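Glyco_hydro_cc domain-containing protein (Trichoderma gamsii, PDB 6UBD) probably binds oligosaccharides of the beta-1,3-glucan type, as a fungal member of subgroup VII of glycoside hydrolase family GH128. Local coordinates at residues A[130-135]-A[162-167]; A[142-147]-A[152-157]. One frame throughout, in Å; residues are numbered along the deposited sequence.

Interaction 1 of 2, residues A[130-135]-A[162-167]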
# COMPACT_ATOMS: atom_id res chain seq x y z
N LEU A 130 6.33 12.03 -14.61
CA LEU A 130 4.90 11.64 -14.45
C LEU A 130 4.31 11.88 -13.04
O LEU A 130 3.10 12.21 -12.99
CB LEU A 130 4.72 10.20 -14.88
CG LEU A 130 5.02 9.86 -16.33
CD1 LEU A 130 4.99 8.38 -16.62
CD2 LEU A 130 4.05 10.56 -17.25
N ILE A 131 5.09 11.72 -11.98
CA ILE A 131 4.48 11.79 -10.62
C ILE A 131 4.61 13.19 -10.04
O ILE A 131 3.58 13.78 -9.62
CB ILE A 131 5.12 10.72 -9.70
CG1 ILE A 131 4.88 9.32 -10.28
CG2 ILE A 131 4.60 10.91 -8.25
CD1 ILE A 131 5.48 8.18 -9.53
N ALA A 132 5.80 13.82 -10.11
CA ALA A 132 5.95 15.18 -9.55
C ALA A 132 4.97 16.20 -10.15
O ALA A 132 4.43 16.98 -9.38
CB ALA A 132 7.37 15.66 -9.61
N PRO A 133 4.67 16.16 -11.47
CA PRO A 133 3.72 17.16 -11.96
C PRO A 133 2.31 17.01 -11.38
O PRO A 133 1.56 17.99 -11.26
CB PRO A 133 3.70 16.87 -13.47
CG PRO A 133 5.09 16.32 -13.71
CD PRO A 133 5.36 15.41 -12.55
N MET A 134 1.89 15.79 -11.05
CA MET A 134 0.59 15.57 -10.34
C MET A 134 0.64 16.24 -8.97
O MET A 134 -0.35 16.84 -8.55
CB MET A 134 0.28 14.08 -10.17
CG MET A 134 0.04 13.40 -11.48
SD MET A 134 -1.55 13.87 -12.19
CE MET A 134 -1.84 12.51 -13.32
N GLY A 135 1.75 16.15 -8.26
CA GLY A 135 1.89 16.87 -6.99
C GLY A 135 1.84 18.37 -7.17
O GLY A 135 1.24 19.06 -6.33
N GLN A 162 17.99 14.21 -7.31
CA GLN A 162 17.32 15.49 -7.64
C GLN A 162 15.89 15.17 -8.10
O GLN A 162 15.71 14.71 -9.24
CB GLN A 162 18.15 16.29 -8.62
CG GLN A 162 17.51 17.59 -9.05
CD GLN A 162 18.41 18.49 -9.89
OE1 GLN A 162 19.41 18.07 -10.47
NE2 GLN A 162 18.06 19.75 -9.91
N LEU A 163 14.94 15.35 -7.21
CA LEU A 163 13.51 15.13 -7.49
C LEU A 163 12.88 16.51 -7.60
O LEU A 163 13.07 17.33 -6.70
CB LEU A 163 12.84 14.26 -6.41
CG LEU A 163 13.46 12.89 -6.13
CD1 LEU A 163 12.70 12.15 -5.06
CD2 LEU A 163 13.51 12.05 -7.40
N THR A 164 12.04 16.72 -8.57
CA THR A 164 11.42 18.07 -8.73
C THR A 164 10.50 18.43 -7.57
O THR A 164 10.39 19.60 -7.15
CB THR A 164 10.85 18.22 -10.15
OG1 THR A 164 9.82 17.31 -10.44
CG2 THR A 164 11.92 17.95 -11.17
N LYS A 165 9.84 17.42 -7.04
CA LYS A 165 9.06 17.43 -5.77
C LYS A 165 9.27 16.09 -5.06
O LYS A 165 9.22 15.10 -5.76
CB LYS A 165 7.59 17.75 -6.09
CG LYS A 165 6.85 18.25 -4.86
CD LYS A 165 5.41 18.61 -5.03
CE LYS A 165 4.88 19.16 -3.70
NZ LYS A 165 3.50 19.63 -3.78
N SER A 166 9.57 16.17 -3.78
CA SER A 166 9.65 14.93 -2.95
C SER A 166 8.25 14.43 -2.57
O SER A 166 7.22 15.03 -2.89
CB SER A 166 10.56 15.12 -1.78
OG SER A 166 10.80 13.89 -1.11
N TRP A 167 8.20 13.29 -1.89
CA TRP A 167 6.93 12.70 -1.42
C TRP A 167 6.45 13.35 -0.12
O TRP A 167 7.18 13.95 0.64
CB TRP A 167 7.02 11.19 -1.29
CG TRP A 167 8.01 10.63 -0.32
CD1 TRP A 167 7.76 10.30 0.98
CD2 TRP A 167 9.34 10.19 -0.62
NE1 TRP A 167 8.87 9.71 1.52
CE2 TRP A 167 9.86 9.62 0.57
CE3 TRP A 167 10.15 10.27 -1.77
CZ2 TRP A 167 11.15 9.10 0.61
CZ3 TRP A 167 11.40 9.72 -1.71
CH2 TRP A 167 11.87 9.12 -0.54

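Interaction 2 of 2, residues A[142-147]-A[152-157]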
# COMPACT_ATOMS: atom_id res chain seq x y z
N GLY A 142 2.84 9.71 -2.60
CA GLY A 142 3.39 8.62 -1.79
C GLY A 142 4.69 8.13 -2.40
O GLY A 142 4.78 7.89 -3.61
N SER A 143 5.66 7.75 -1.56
CA SER A 143 6.93 7.22 -2.04
C SER A 143 6.72 5.91 -2.78
O SER A 143 5.72 5.17 -2.49
CB SER A 143 7.93 7.01 -0.91
OG SER A 143 7.64 5.83 -0.10
N PRO A 144 7.70 5.45 -3.57
CA PRO A 144 7.77 4.03 -3.90
C PRO A 144 7.87 3.16 -2.61
O PRO A 144 8.39 3.60 -1.61
CB PRO A 144 9.04 3.94 -4.77
CG PRO A 144 9.24 5.36 -5.30
CD PRO A 144 8.88 6.20 -4.09
N ALA A 145 7.31 1.93 -2.77
CA ALA A 145 7.22 0.94 -1.64
C ALA A 145 8.25 -0.19 -1.79
O ALA A 145 8.27 -0.81 -2.86
CB ALA A 145 5.81 0.39 -1.48
N MET A 146 9.09 -0.38 -0.78
CA MET A 146 10.21 -1.34 -0.92
C MET A 146 9.85 -2.78 -0.48
O MET A 146 9.34 -3.04 0.65
CB MET A 146 11.36 -0.88 -0.01
CG MET A 146 11.92 0.50 -0.40
SD MET A 146 12.50 0.65 -2.13
CE MET A 146 11.15 1.62 -2.83
N CYS A 147 10.21 -3.75 -1.29
CA CYS A 147 10.07 -5.18 -0.87
C CYS A 147 11.08 -5.54 0.20
O CYS A 147 10.83 -6.50 0.96
CB CYS A 147 10.15 -6.14 -2.07
SG CYS A 147 11.81 -6.30 -2.78
N GLU A 152 15.94 -2.11 3.29
CA GLU A 152 16.08 -1.44 2.01
C GLU A 152 17.37 -0.59 1.92
O GLU A 152 17.77 0.05 2.87
CB GLU A 152 14.86 -0.54 1.75
CG GLU A 152 14.76 0.66 2.66
CD GLU A 152 15.52 1.93 2.23
OE1 GLU A 152 15.92 2.03 1.02
OE2 GLU A 152 15.70 2.80 3.11
N SER A 153 17.85 -0.55 0.67
CA SER A 153 18.84 0.47 0.21
C SER A 153 18.31 1.26 -0.99
O SER A 153 18.91 2.33 -1.28
CB SER A 153 20.18 -0.13 -0.02
OG SER A 153 20.11 -1.08 -1.09
N TRP A 154 17.33 0.82 -1.75
CA TRP A 154 16.90 1.54 -2.98
C TRP A 154 16.33 2.92 -2.63
O TRP A 154 16.65 3.89 -3.34
CB TRP A 154 15.90 0.58 -3.73
CG TRP A 154 15.47 1.01 -5.11
CD1 TRP A 154 15.84 0.37 -6.26
CD2 TRP A 154 14.55 2.05 -5.51
NE1 TRP A 154 15.24 0.95 -7.36
CE2 TRP A 154 14.46 1.97 -6.92
CE3 TRP A 154 13.77 3.03 -4.87
CZ2 TRP A 154 13.70 2.86 -7.68
CZ3 TRP A 154 13.01 3.92 -5.60
CH2 TRP A 154 12.97 3.82 -7.01
N LEU A 155 15.38 2.98 -1.66
CA LEU A 155 14.71 4.25 -1.36
C LEU A 155 15.76 5.21 -0.75
O LEU A 155 15.64 6.41 -0.98
CB LEU A 155 13.53 4.00 -0.41
CG LEU A 155 12.59 5.20 -0.26
CD1 LEU A 155 11.91 5.57 -1.59
CD2 LEU A 155 11.54 4.94 0.78
N LYS A 156 16.73 4.71 -0.05
CA LYS A 156 17.75 5.61 0.55
C LYS A 156 18.54 6.33 -0.54
O LYS A 156 18.78 7.57 -0.42
CB LYS A 156 18.65 4.79 1.50
CG LYS A 156 19.63 5.66 2.24
CD LYS A 156 20.30 4.96 3.35
CE LYS A 156 19.29 4.71 4.44
NZ LYS A 156 19.89 3.96 5.57
N GLN A 157 18.85 5.59 -1.60
CA GLN A 157 19.58 6.16 -2.76
C GLN A 157 18.63 7.08 -3.54
O GLN A 157 19.05 8.22 -3.93
CB GLN A 157 20.14 4.99 -3.55
CG GLN A 157 21.02 5.47 -4.73
CD GLN A 157 22.32 6.10 -4.25
OE1 GLN A 157 22.88 5.71 -3.22
NE2 GLN A 157 22.84 7.05 -5.00

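Interaction 1 of 2, residues A[130-135]-A[162-167]
K165 lays its side chain along the last turns of helix 120-136, meeting A132 with its first methylene and G135 with its far end. The backbones come close at A132, where A132 CA is 5.4 Å from K165 CA. Both beta carbons face the opposite segment, and A132 CB lies 4.1 Å from K165 CB. From there the lysine runs straight: CG is anti to the backbone N (chi1 -160°) and every later torsion is also extended, which carries the chain from A132 to G135, one turn further along the helix. G135 has no side chain, so the aliphatic part of K165 rests directly on main chain, with K165 CD 4.2 Å from G135 C. The ammonium group then reaches the carbonyl of G135 in a weak hydrogen bond, K165 NZ to G135 O at 3.5 Å. T164 adds a smaller contact beside A132, although its side chain has two conformers and the detail is doubtful. Firmer polar ties lie one to two turns earlier on the same helix: the N128 side-chain amide bonds both T164 N and Q162 O, and W127 NE1 bonds K165 O. Across 130-135 and 162-167 themselves, the attachment therefore relies mainly on van der Waals packing round A132 and G135. The lysine charge, beside a carbonyl near the C-terminal end of the helix, would probably be favoured by the helix dipole, though the bond is long.

Interaction 2 of 2, residues A[142-147]-A[152-157]
M146 and W154 are brought together by different first torsions: M146 CG is anti to its carbonyl carbon (chi1 -62°), with the chain bending again beyond CG, whereas W154 CG is anti to its backbone N (chi1 -172°). The result is a Met-aromatic contact within a beta-alpha unit of what is, as in this family, a TIM-barrel-type fold; it packs the segment after strand 140-142 against the start of helix 154-159. M146 SD lies 4.9 Å from the centroid of the W154 six-membered ring, 57° off the ring normal, so the approach is oblique. The methyl goes closer, M146 CE being 3.6 Å from W154 CE3, while P144 CG meets the same ring at CZ3. Nearer the main chain, M146 CG packs on L155 CB at 3.9 Å and on E152 CB at 3.8 Å. An alanine in place of M146 would remove the thioether and is likely to open a gap between the indole, L155 and E152. The indole has a second tether, since W154 NE1 bonds the carbonyl of I118. E152 turns its carboxylate back to the helix start: OE1 uses its syn lone pair for K156 N at 3.0 Å and takes a weak bond from L155 N, while OE2 is held by the hydroxyls of Y188 and Y193. P144 also touches the leucine, P144 CD to L155 CD1 at 4.0 Å. Beside it S143 OG, which accepts a bond from S171 N, donates to P144 O at 2.8 Å from above the carbonyl plane.

In the fold
Interaction 2 is nested within the chain loop closed by interaction 1, and their centres are 15 Å apart. W167 joins them: its CD2 packs 3.5 Å from S143 CB, and its CH2 lies 3.7 Å from L155 CD1, so the end of segment 162-167 touches both segments of interaction 2. W127 of helix 120-136 is a second common neighbour, bonding K165 and touching P144. Interaction 1 lies where the chain approaches strands 140-142 and 170-176, whereas interaction 2 follows the C-terminal end of strand 140-142. In barrels of this type that end carries the sugar-binding face, so interaction 2 is probably the closer of the two to it.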